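Local coordinates for alpha-galactosidase (Lactobacillus brevis, PDB 3MI6), which probably hydrolyses terminal, non-reducing alpha-D-galactose residues of alpha-D-galactosides, as a member of glycosyl hydrolase family 36, at residues M223-H227 / S529-D535; T378-D383 / V418-L424; L411-M417 / I476-R482. All coordinates share one frame; numbering follows the deposited sequence.

Contact 1 (M223-H227 / S529-D535); sequences MASSH and SGGGRFD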
loop_
_atom_site.group_PDB
_atom_site.type_symbol
_atom_site.label_atom_id
_atom_site.label_comp_id
_atom_site.label_asym_id
_atom_site.label_seq_id
_atom_site.Cartn_x
_atom_site.Cartn_y
_atom_site.Cartn_z
HETATM N N MSE D 223 10.335 15.418 31.387
HETATM C CA MSE D 223 11.325 16.480 31.648
HETATM C C MSE D 223 12.629 16.339 30.832
HETATM O O MSE D 223 13.717 16.745 31.280
HETATM C CB MSE D 223 11.676 16.561 33.128
HETATM C CG MSE D 223 10.718 17.326 34.013
HETATM SE SE MSE D 223 11.459 17.346 35.857
HETATM C CE MSE D 223 10.022 18.332 36.714
ATOM N N ALA D 224 12.499 15.745 29.653
ATOM C CA ALA D 224 13.562 15.674 28.667
ATOM C C ALA D 224 12.861 15.377 27.364
ATOM O O ALA D 224 11.780 14.778 27.371
ATOM C CB ALA D 224 14.525 14.568 28.992
ATOM N N SER D 225 13.435 15.825 26.251
ATOM C CA SER D 225 13.030 15.287 24.964
ATOM C C SER D 225 13.425 13.857 25.207
ATOM O O SER D 225 14.416 13.614 25.882
ATOM C CB SER D 225 13.880 15.897 23.860
ATOM O OG SER D 225 15.255 15.864 24.225
ATOM N N SER D 226 12.682 12.882 24.731
ATOM C CA SER D 226 12.995 11.545 25.237
ATOM C C SER D 226 13.970 10.687 24.396
ATOM O O SER D 226 14.486 11.123 23.378
ATOM C CB SER D 226 11.687 10.794 25.495
ATOM O OG SER D 226 10.767 11.019 24.438
ATOM N N HIS D 227 14.247 9.481 24.877
ATOM C CA HIS D 227 14.678 8.389 24.015
ATOM C C HIS D 227 13.503 8.056 23.087
ATOM O O HIS D 227 13.686 7.709 21.938
ATOM C CB HIS D 227 15.016 7.117 24.826
ATOM C CG HIS D 227 16.217 7.247 25.718
ATOM N ND1 HIS D 227 16.120 7.574 27.058
ATOM C CD2 HIS D 227 17.540 7.081 25.468
ATOM C CE1 HIS D 227 17.330 7.616 27.588
ATOM N NE2 HIS D 227 18.210 7.319 26.645
ATOM N N SER D 529 21.806 8.533 29.119
ATOM C CA SER D 529 21.691 7.098 28.893
ATOM C C SER D 529 21.814 6.840 27.396
ATOM O O SER D 529 21.087 6.022 26.826
ATOM C CB SER D 529 20.338 6.576 29.392
ATOM O OG SER D 529 20.345 6.351 30.783
ATOM N N GLY D 530 22.739 7.541 26.752
ATOM C CA GLY D 530 22.782 7.559 25.302
ATOM C C GLY D 530 21.997 8.755 24.829
ATOM O O GLY D 530 22.232 9.860 25.305
ATOM N N GLY D 531 21.046 8.550 23.927
ATOM C CA GLY D 531 20.398 9.675 23.265
ATOM C C GLY D 531 19.057 10.148 23.805
ATOM O O GLY D 531 18.174 10.513 23.040
ATOM N N GLY D 532 18.917 10.167 25.125
ATOM C CA GLY D 532 17.664 10.522 25.758
ATOM C C GLY D 532 17.414 12.021 25.846
ATOM O O GLY D 532 16.361 12.451 26.303
ATOM N N ARG D 533 18.387 12.825 25.433
ATOM C CA ARG D 533 18.179 14.269 25.351
ATOM C C ARG D 533 18.758 14.840 24.073
ATOM O O ARG D 533 19.082 16.008 24.007
ATOM C CB ARG D 533 18.776 14.982 26.560
ATOM C CG ARG D 533 17.781 15.251 27.652
ATOM C CD ARG D 533 18.018 16.601 28.259
ATOM N NE ARG D 533 19.264 16.668 29.030
ATOM C CZ ARG D 533 19.325 16.724 30.360
ATOM N NH1 ARG D 533 18.207 16.704 31.088
ATOM N NH2 ARG D 533 20.507 16.792 30.956
ATOM N N PHE D 534 18.862 14.005 23.053
ATOM C CA PHE D 534 19.541 14.380 21.834
ATOM C C PHE D 534 18.781 15.481 21.092
ATOM O O PHE D 534 17.980 15.181 20.191
ATOM C CB PHE D 534 19.663 13.145 20.942
ATOM C CG PHE D 534 20.696 13.275 19.873
ATOM C CD1 PHE D 534 20.415 13.945 18.713
ATOM C CD2 PHE D 534 21.956 12.722 20.048
ATOM C CE1 PHE D 534 21.367 14.067 17.744
ATOM C CE2 PHE D 534 22.921 12.835 19.086
ATOM C CZ PHE D 534 22.632 13.507 17.925
ATOM N N ASP D 535 19.033 16.742 21.445
ATOM C CA ASP D 535 18.241 17.828 20.882
ATOM C C ASP D 535 18.962 19.166 20.725
ATOM O O ASP D 535 20.006 19.392 21.296
ATOM C CB ASP D 535 16.964 18.008 21.686
ATOM C CG ASP D 535 17.230 18.402 23.117
ATOM O OD1 ASP D 535 18.199 19.161 23.370
ATOM O OD2 ASP D 535 16.455 17.957 23.990
#

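Contact 2 (T378-D383 / V418-L424); sequences TTSLGD and VSVDSDL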
loop_
_atom_site.group_PDB
_atom_site.type_symbol
_atom_site.label_atom_id
_atom_site.label_comp_id
_atom_site.label_asym_id
_atom_site.label_seq_id
_atom_site.Cartn_x
_atom_site.Cartn_y
_atom_site.Cartn_z
ATOM N N THR D 378 24.706 2.520 42.818
ATOM C CA THR D 378 23.681 2.752 43.830
ATOM C C THR D 378 24.156 3.582 45.012
ATOM O O THR D 378 23.595 3.479 46.095
ATOM C CB THR D 378 23.157 1.415 44.399
ATOM O OG1 THR D 378 24.190 0.786 45.169
ATOM C CG2 THR D 378 22.728 0.469 43.289
ATOM N N THR D 379 25.195 4.384 44.822
ATOM C CA THR D 379 25.819 5.098 45.941
ATOM C C THR D 379 26.722 6.217 45.451
ATOM O O THR D 379 27.328 6.085 44.403
ATOM C CB THR D 379 26.729 4.165 46.806
ATOM O OG1 THR D 379 28.098 4.545 46.635
ATOM C CG2 THR D 379 26.582 2.687 46.413
ATOM N N SER D 380 26.803 7.314 46.201
ATOM C CA SER D 380 27.777 8.395 45.940
ATOM C C SER D 380 27.415 9.374 44.840
ATOM O O SER D 380 28.137 10.338 44.601
ATOM C CB SER D 380 29.128 7.863 45.437
ATOM O OG SER D 380 29.583 6.757 46.192
ATOM N N LEU D 381 26.310 9.115 44.153
ATOM C CA LEU D 381 25.785 10.077 43.200
ATOM C C LEU D 381 25.444 11.376 43.901
ATOM O O LEU D 381 24.410 11.488 44.527
ATOM C CB LEU D 381 24.558 9.513 42.485
ATOM C CG LEU D 381 24.638 9.514 40.954
ATOM C CD1 LEU D 381 26.029 9.133 40.453
ATOM C CD2 LEU D 381 23.592 8.588 40.370
ATOM N N GLY D 382 26.330 12.355 43.793
ATOM C CA GLY D 382 26.144 13.649 44.423
ATOM C C GLY D 382 27.439 14.107 45.069
ATOM O O GLY D 382 27.592 15.268 45.431
ATOM N N ASP D 383 28.375 13.176 45.208
ATOM C CA ASP D 383 29.653 13.439 45.853
ATOM C C ASP D 383 30.760 13.665 44.830
ATOM O O ASP D 383 31.645 12.826 44.647
ATOM C CB ASP D 383 30.029 12.272 46.761
ATOM C CG ASP D 383 29.118 12.151 47.956
ATOM O OD1 ASP D 383 28.412 13.134 48.264
ATOM O OD2 ASP D 383 29.117 11.074 48.586
ATOM N N VAL D 418 21.095 12.440 42.533
ATOM C CA VAL D 418 21.476 12.214 43.932
ATOM C C VAL D 418 21.099 10.799 44.397
ATOM O O VAL D 418 19.954 10.368 44.243
ATOM C CB VAL D 418 20.847 13.288 44.881
ATOM C CG1 VAL D 418 19.323 13.263 44.795
ATOM C CG2 VAL D 418 21.347 13.129 46.333
ATOM N N SER D 419 22.076 10.072 44.932
ATOM C CA SER D 419 21.841 8.771 45.556
ATOM C C SER D 419 21.544 8.952 47.050
ATOM O O SER D 419 22.032 9.896 47.662
ATOM C CB SER D 419 23.062 7.869 45.365
ATOM O OG SER D 419 22.919 7.032 44.228
ATOM N N VAL D 420 20.745 8.068 47.642
ATOM C CA VAL D 420 20.418 8.224 49.056
ATOM C C VAL D 420 21.639 7.916 49.915
ATOM O O VAL D 420 21.877 8.574 50.934
ATOM C CB VAL D 420 19.231 7.349 49.507
ATOM C CG1 VAL D 420 18.945 7.571 50.978
ATOM C CG2 VAL D 420 17.994 7.666 48.694
ATOM N N ASP D 421 22.416 6.918 49.504
ATOM C CA ASP D 421 23.714 6.691 50.124
ATOM C C ASP D 421 24.705 7.722 49.607
ATOM O O ASP D 421 25.557 7.401 48.785
ATOM C CB ASP D 421 24.241 5.271 49.843
ATOM C CG ASP D 421 25.473 4.912 50.700
ATOM O OD1 ASP D 421 25.793 5.673 51.647
ATOM O OD2 ASP D 421 26.116 3.867 50.433
ATOM N N SER D 422 24.596 8.960 50.072
ATOM C CA SER D 422 25.568 9.974 49.689
ATOM C C SER D 422 25.640 11.173 50.639
ATOM O O SER D 422 24.619 11.678 51.102
ATOM C CB SER D 422 25.303 10.447 48.259
ATOM O OG SER D 422 24.277 11.409 48.236
ATOM N N ASP D 423 26.862 11.627 50.900
ATOM C CA ASP D 423 27.119 12.808 51.727
ATOM C C ASP D 423 26.168 13.976 51.437
ATOM O O ASP D 423 25.784 14.718 52.346
ATOM C CB ASP D 423 28.574 13.293 51.545
ATOM C CG ASP D 423 29.616 12.351 52.182
ATOM O OD1 ASP D 423 29.250 11.238 52.641
ATOM O OD2 ASP D 423 30.812 12.737 52.215
ATOM N N LEU D 424 25.812 14.147 50.168
ATOM C CA LEU D 424 24.981 15.268 49.754
ATOM C C LEU D 424 23.600 15.109 50.369
ATOM O O LEU D 424 22.989 16.076 50.832
ATOM C CB LEU D 424 24.865 15.306 48.227
ATOM C CG LEU D 424 24.770 16.656 47.515
ATOM C CD1 LEU D 424 24.303 16.465 46.072
ATOM C CD2 LEU D 424 23.844 17.597 48.237
#

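Contact 3 (L411-M417 / I476-R482); sequences LWFEPEM and IKWDMNR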
loop_
_atom_site.group_PDB
_atom_site.type_symbol
_atom_site.label_atom_id
_atom_site.label_comp_id
_atom_site.label_asym_id
_atom_site.label_seq_id
_atom_site.Cartn_x
_atom_site.Cartn_y
_atom_site.Cartn_z
ATOM N N LEU D 411 36.387 13.801 31.918
ATOM C CA LEU D 411 35.716 12.970 32.914
ATOM C C LEU D 411 34.202 13.160 32.949
ATOM O O LEU D 411 33.664 14.105 32.388
ATOM C CB LEU D 411 36.346 13.117 34.317
ATOM C CG LEU D 411 36.013 14.304 35.228
ATOM C CD1 LEU D 411 34.664 14.102 35.853
ATOM C CD2 LEU D 411 37.047 14.464 36.326
ATOM N N TRP D 412 33.546 12.241 33.647
ATOM C CA TRP D 412 32.108 12.023 33.611
ATOM C C TRP D 412 31.435 12.571 34.876
ATOM O O TRP D 412 31.811 12.234 35.996
ATOM C CB TRP D 412 31.897 10.507 33.500
ATOM C CG TRP D 412 30.502 9.985 33.501
ATOM C CD1 TRP D 412 29.818 9.512 32.428
ATOM C CD2 TRP D 412 29.636 9.808 34.638
ATOM N NE1 TRP D 412 28.575 9.069 32.811
ATOM C CE2 TRP D 412 28.437 9.240 34.163
ATOM C CE3 TRP D 412 29.755 10.082 36.007
ATOM C CZ2 TRP D 412 27.354 8.952 35.006
ATOM C CZ3 TRP D 412 28.686 9.789 36.840
ATOM C CH2 TRP D 412 27.502 9.232 36.340
ATOM N N PHE D 413 30.453 13.436 34.693
ATOM C CA PHE D 413 29.575 13.834 35.779
ATOM C C PHE D 413 28.143 13.425 35.443
ATOM O O PHE D 413 27.801 13.234 34.268
ATOM C CB PHE D 413 29.597 15.348 35.964
ATOM C CG PHE D 413 30.908 15.893 36.435
ATOM C CD1 PHE D 413 31.162 16.043 37.789
ATOM C CD2 PHE D 413 31.880 16.280 35.525
ATOM C CE1 PHE D 413 32.373 16.555 38.224
ATOM C CE2 PHE D 413 33.085 16.792 35.950
ATOM C CZ PHE D 413 33.336 16.928 37.301
ATOM N N GLU D 414 27.311 13.307 36.477
ATOM C CA GLU D 414 25.856 13.212 36.331
ATOM C C GLU D 414 25.239 14.140 37.372
ATOM O O GLU D 414 24.663 13.678 38.352
ATOM C CB GLU D 414 25.360 11.768 36.525
ATOM C CG GLU D 414 23.925 11.509 36.054
ATOM C CD GLU D 414 23.479 10.062 36.250
ATOM O OE1 GLU D 414 24.337 9.183 36.456
ATOM O OE2 GLU D 414 22.261 9.795 36.195
ATOM N N PRO D 415 25.363 15.462 37.148
ATOM C CA PRO D 415 25.051 16.566 38.074
ATOM C C PRO D 415 23.648 16.529 38.661
ATOM O O PRO D 415 23.482 16.619 39.887
ATOM C CB PRO D 415 25.154 17.802 37.183
ATOM C CG PRO D 415 26.071 17.410 36.101
ATOM C CD PRO D 415 25.782 15.967 35.828
ATOM N N GLU D 416 22.653 16.428 37.785
ATOM C CA GLU D 416 21.252 16.533 38.175
ATOM C C GLU D 416 20.774 15.431 39.152
ATOM O O GLU D 416 19.621 15.455 39.592
ATOM C CB GLU D 416 20.376 16.559 36.911
ATOM C CG GLU D 416 20.831 17.566 35.827
ATOM C CD GLU D 416 20.496 17.109 34.398
ATOM O OE1 GLU D 416 19.298 17.054 34.044
ATOM O OE2 GLU D 416 21.434 16.805 33.623
HETATM N N MSE D 417 21.662 14.493 39.505
HETATM C CA MSE D 417 21.287 13.278 40.255
HETATM C C MSE D 417 21.843 13.143 41.682
HETATM O O MSE D 417 22.921 13.649 41.996
HETATM C CB MSE D 417 21.649 12.018 39.455
HETATM C CG MSE D 417 20.989 11.948 38.085
HETATM SE SE MSE D 417 19.016 12.063 38.128
HETATM C CE MSE D 417 18.758 12.510 36.253
ATOM N N ILE D 476 34.166 17.175 29.341
ATOM C CA ILE D 476 33.295 16.606 30.356
ATOM C C ILE D 476 32.142 15.846 29.683
ATOM O O ILE D 476 31.471 16.351 28.784
ATOM C CB ILE D 476 32.778 17.706 31.334
ATOM C CG1 ILE D 476 33.797 17.946 32.453
ATOM C CG2 ILE D 476 31.455 17.328 31.937
ATOM C CD1 ILE D 476 33.498 19.145 33.305
ATOM N N LYS D 477 31.951 14.602 30.086
ATOM C CA LYS D 477 30.771 13.865 29.692
ATOM C C LYS D 477 29.736 14.120 30.782
ATOM O O LYS D 477 29.917 13.737 31.934
ATOM C CB LYS D 477 31.091 12.374 29.553
ATOM C CG LYS D 477 30.022 11.534 28.848
ATOM C CD LYS D 477 30.494 10.074 28.772
ATOM C CE LYS D 477 29.416 9.116 28.274
ATOM N NZ LYS D 477 29.855 7.671 28.280
ATOM N N TRP D 478 28.662 14.796 30.404
ATOM C CA TRP D 478 27.600 15.168 31.329
ATOM C C TRP D 478 26.372 14.294 31.068
ATOM O O TRP D 478 25.585 14.537 30.144
ATOM C CB TRP D 478 27.288 16.656 31.153
ATOM C CG TRP D 478 26.094 17.193 31.885
ATOM C CD1 TRP D 478 24.995 16.503 32.292
ATOM C CD2 TRP D 478 25.869 18.557 32.256
ATOM N NE1 TRP D 478 24.097 17.349 32.904
ATOM C CE2 TRP D 478 24.608 18.617 32.891
ATOM C CE3 TRP D 478 26.610 19.737 32.111
ATOM C CZ2 TRP D 478 24.072 19.803 33.382
ATOM C CZ3 TRP D 478 26.074 20.920 32.597
ATOM C CH2 TRP D 478 24.819 20.945 33.227
ATOM N N ASP D 479 26.223 13.273 31.900
ATOM C CA ASP D 479 25.226 12.235 31.697
ATOM C C ASP D 479 23.950 12.540 32.493
ATOM O O ASP D 479 23.889 13.526 33.222
ATOM C CB ASP D 479 25.830 10.901 32.120
ATOM C CG ASP D 479 25.154 9.724 31.474
ATOM O OD1 ASP D 479 24.041 9.896 30.925
ATOM O OD2 ASP D 479 25.748 8.619 31.517
HETATM N N MSE D 480 22.936 11.692 32.350
HETATM C CA MSE D 480 21.632 11.898 32.980
HETATM C C MSE D 480 20.791 10.630 32.779
HETATM O O MSE D 480 20.221 10.425 31.702
HETATM C CB MSE D 480 20.942 13.124 32.373
HETATM C CG MSE D 480 19.835 13.714 33.229
HETATM SE SE MSE D 480 18.102 12.817 33.054
HETATM C CE MSE D 480 17.515 13.474 31.299
ATOM N N ASN D 481 20.707 9.799 33.822
ATOM C CA ASN D 481 20.325 8.395 33.679
ATOM C C ASN D 481 18.985 7.909 34.253
ATOM O O ASN D 481 18.756 6.707 34.340
ATOM C CB ASN D 481 21.439 7.502 34.228
ATOM C CG ASN D 481 22.644 7.446 33.315
ATOM O OD1 ASN D 481 23.784 7.680 33.741
ATOM N ND2 ASN D 481 22.400 7.149 32.044
ATOM N N ARG D 482 18.100 8.808 34.652
ATOM C CA ARG D 482 16.746 8.376 34.960
ATOM C C ARG D 482 15.731 9.458 34.640
ATOM O O ARG D 482 16.099 10.591 34.378
ATOM C CB ARG D 482 16.611 7.969 36.420
ATOM C CG ARG D 482 16.661 9.123 37.379
ATOM C CD ARG D 482 15.985 8.770 38.645
ATOM N NE ARG D 482 14.537 8.853 38.524
ATOM C CZ ARG D 482 13.698 8.526 39.503
ATOM N NH1 ARG D 482 14.178 8.088 40.661
ATOM N NH2 ARG D 482 12.385 8.627 39.336
#

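Contact 1 (M223-H227 / S529-D535)
His227 lays its imidazole flat over Gly532, where a loop of the beta-rich N-terminal domain meets the loop that follows strand 523-526 of the TIM barrel. The packing is a CH-pi contact: Gly532 CA stands 3.3 Å from the centroid of the His227 ring and only 6° off its normal, so the carbon lies almost exactly under the middle of the face. With glycine at this position, no side chain comes between ring and main chain; a CB here would run into the imidazole near CE1.

While the face is used for packing, the ring nitrogens do polar work. His227 NE2 donates to Ser529 O over 3.2 Å, a bond that bends to 148° and reaches the carbonyl from above its plane. Its other nitrogen, ND1, is hydrogen-bonded to Tyr483 OH, so the imidazole is tied at two points of its rim and its rotation is probably well defined. CG sits beside the backbone N of His227 (chi1 -67°), and this turn swings the ring across to the glycine.

Farther along, Ser225 and Asp535 come together by their polar ends, Ser225 OG donating to Asp535 OD2; the modelled length is too short to be trusted. Asp535 is also an N-cap: its second oxygen, OD1, accepts from the backbone N of Met538 in helix 536-539, and from Ser255 as well. One carboxylate thereby joins the helix start to the N-terminal domain. Beside Ser225 an aliphatic touch adds to this, Ala224 CB resting 3.6 Å from Arg533 CG.

Contact 2 (T378-D383 / V418-L424)
The side chain of Asp383 reaches across to Asp423 and Leu424, joining two loops of the TIM barrel: the one after barrel strand 363-366 and the one after the short strand 417-418, which itself comes after barrel strand 408-413. Its CB makes no contact of its own with 418-424; CG leaves it beside the backbone N (chi1 -68°), which carries the carboxylate over to residues 418-424. There CG comes to lie 3.7 Å from Asp423 N. At the tip the two oxygens divide the work. OD2 accepts from Asp423 N over 3.3 Å, on its syn lone pair, whereas OD1 takes a weak, bent bond from Leu424 N and packs against Asp423 CB. Two successive backbone N-H groups thus share one acceptor group, which may offset the nearness of a like charge: Asp383 OD2 is 4.1 Å from Asp423 OD1, the carboxylate planes being turned 56° apart.

Beyond this side chain the loops are joined mainly through their backbones. Ser380 N donates to Asp421 O over 2.9 Å, at the residue that centres an inverse gamma turn. A side chain also takes part: Leu424 CD1 packs on the carbonyl of Gly382. Finally, Ser419 N donates a hydrogen bond to Leu381 O at 2.8 Å.

Contact 3 (L411-M417 / I476-R482)
Glu416 OE2 is gripped by two donors: the indole NE1 of Trp478, 2.8 Å from Glu416 OE2, and the guanidinium of Arg533, which adds a salt bridge from another barrel loop. The indole bond is nearly straight (165°) and lies in the ring plane, although the carboxylate itself is turned 65° from the ring. The other oxygen, OE1, is hydrogen-bonded to Tyr504 OH. Over one face of the same indole lies Pro415, its CG 3.8 Å from the centroid of the Trp478 five-membered ring in a CH-pi contact. A leucine in place of Trp478 would probably leave Glu416 OE2 without its indole partner and open a gap beneath the Pro415 ring.

Trp478 ends strand 475-478, while Pro415 and Glu416 sit in the type I beta turn Glu414-Met417 just past strand 408-413; the strands are parallel neighbours in the TIM barrel, their short segments 26° apart. Asp479 N, donating to Phe413 O at 2.8 Å, continues the backbone pairing. Side chains alternate between the two faces: Phe413 and Ile476 pack together, CE2 of Phe413 on CD1 of Ile476 at 3.6 Å, and reach helix 454-471, while Trp412 and Lys477 take the other face, where the lysine forms a salt bridge with Asp367.

Glu414, its CG anti to the backbone N and its chain extended, carries OE2 out to Asn481 N, which meets it from above the carboxylate plane at 2.8 Å. Asp479, the predicted nucleophile, sits where strand gives way to loop. Trp412 NE1 donates to Asp479 OD2 over 3.1 Å, on the anti lone pair, with ring and carboxylate planes almost perpendicular. Asp479 OD1 accepts from Ser529 N. Held by donors on both oxygens, this carboxylate is probably restrained in rotation, consistent with its predicted role as the nucleophile.

How the contacts relate
Contact 3 stands between the other two, its centre about 13 Å from the centres of both contact 1 and contact 2, which lie about 23 Å apart between centres and do not touch. Along the chain, contacts 2 and 3 are both nested within the long loop closed by contact 1. Contact 1 joins contact 3 through the Arg533-Glu416 salt bridge and by packing, with Ala224 CB 3.9 Å from Met480 CE. Leu381 CD2 of contact 2 lies 4.0 Å from Met417 CB. Contacts 1 and 3 border the predicted substrate site and contact 2 lies close by: contact 3 contributes the predicted nucleophile, the side chain of Ser529 approaches that of Trp200 to about 4 Å, and that of Leu381 lies about 5 Å from that of Asp368.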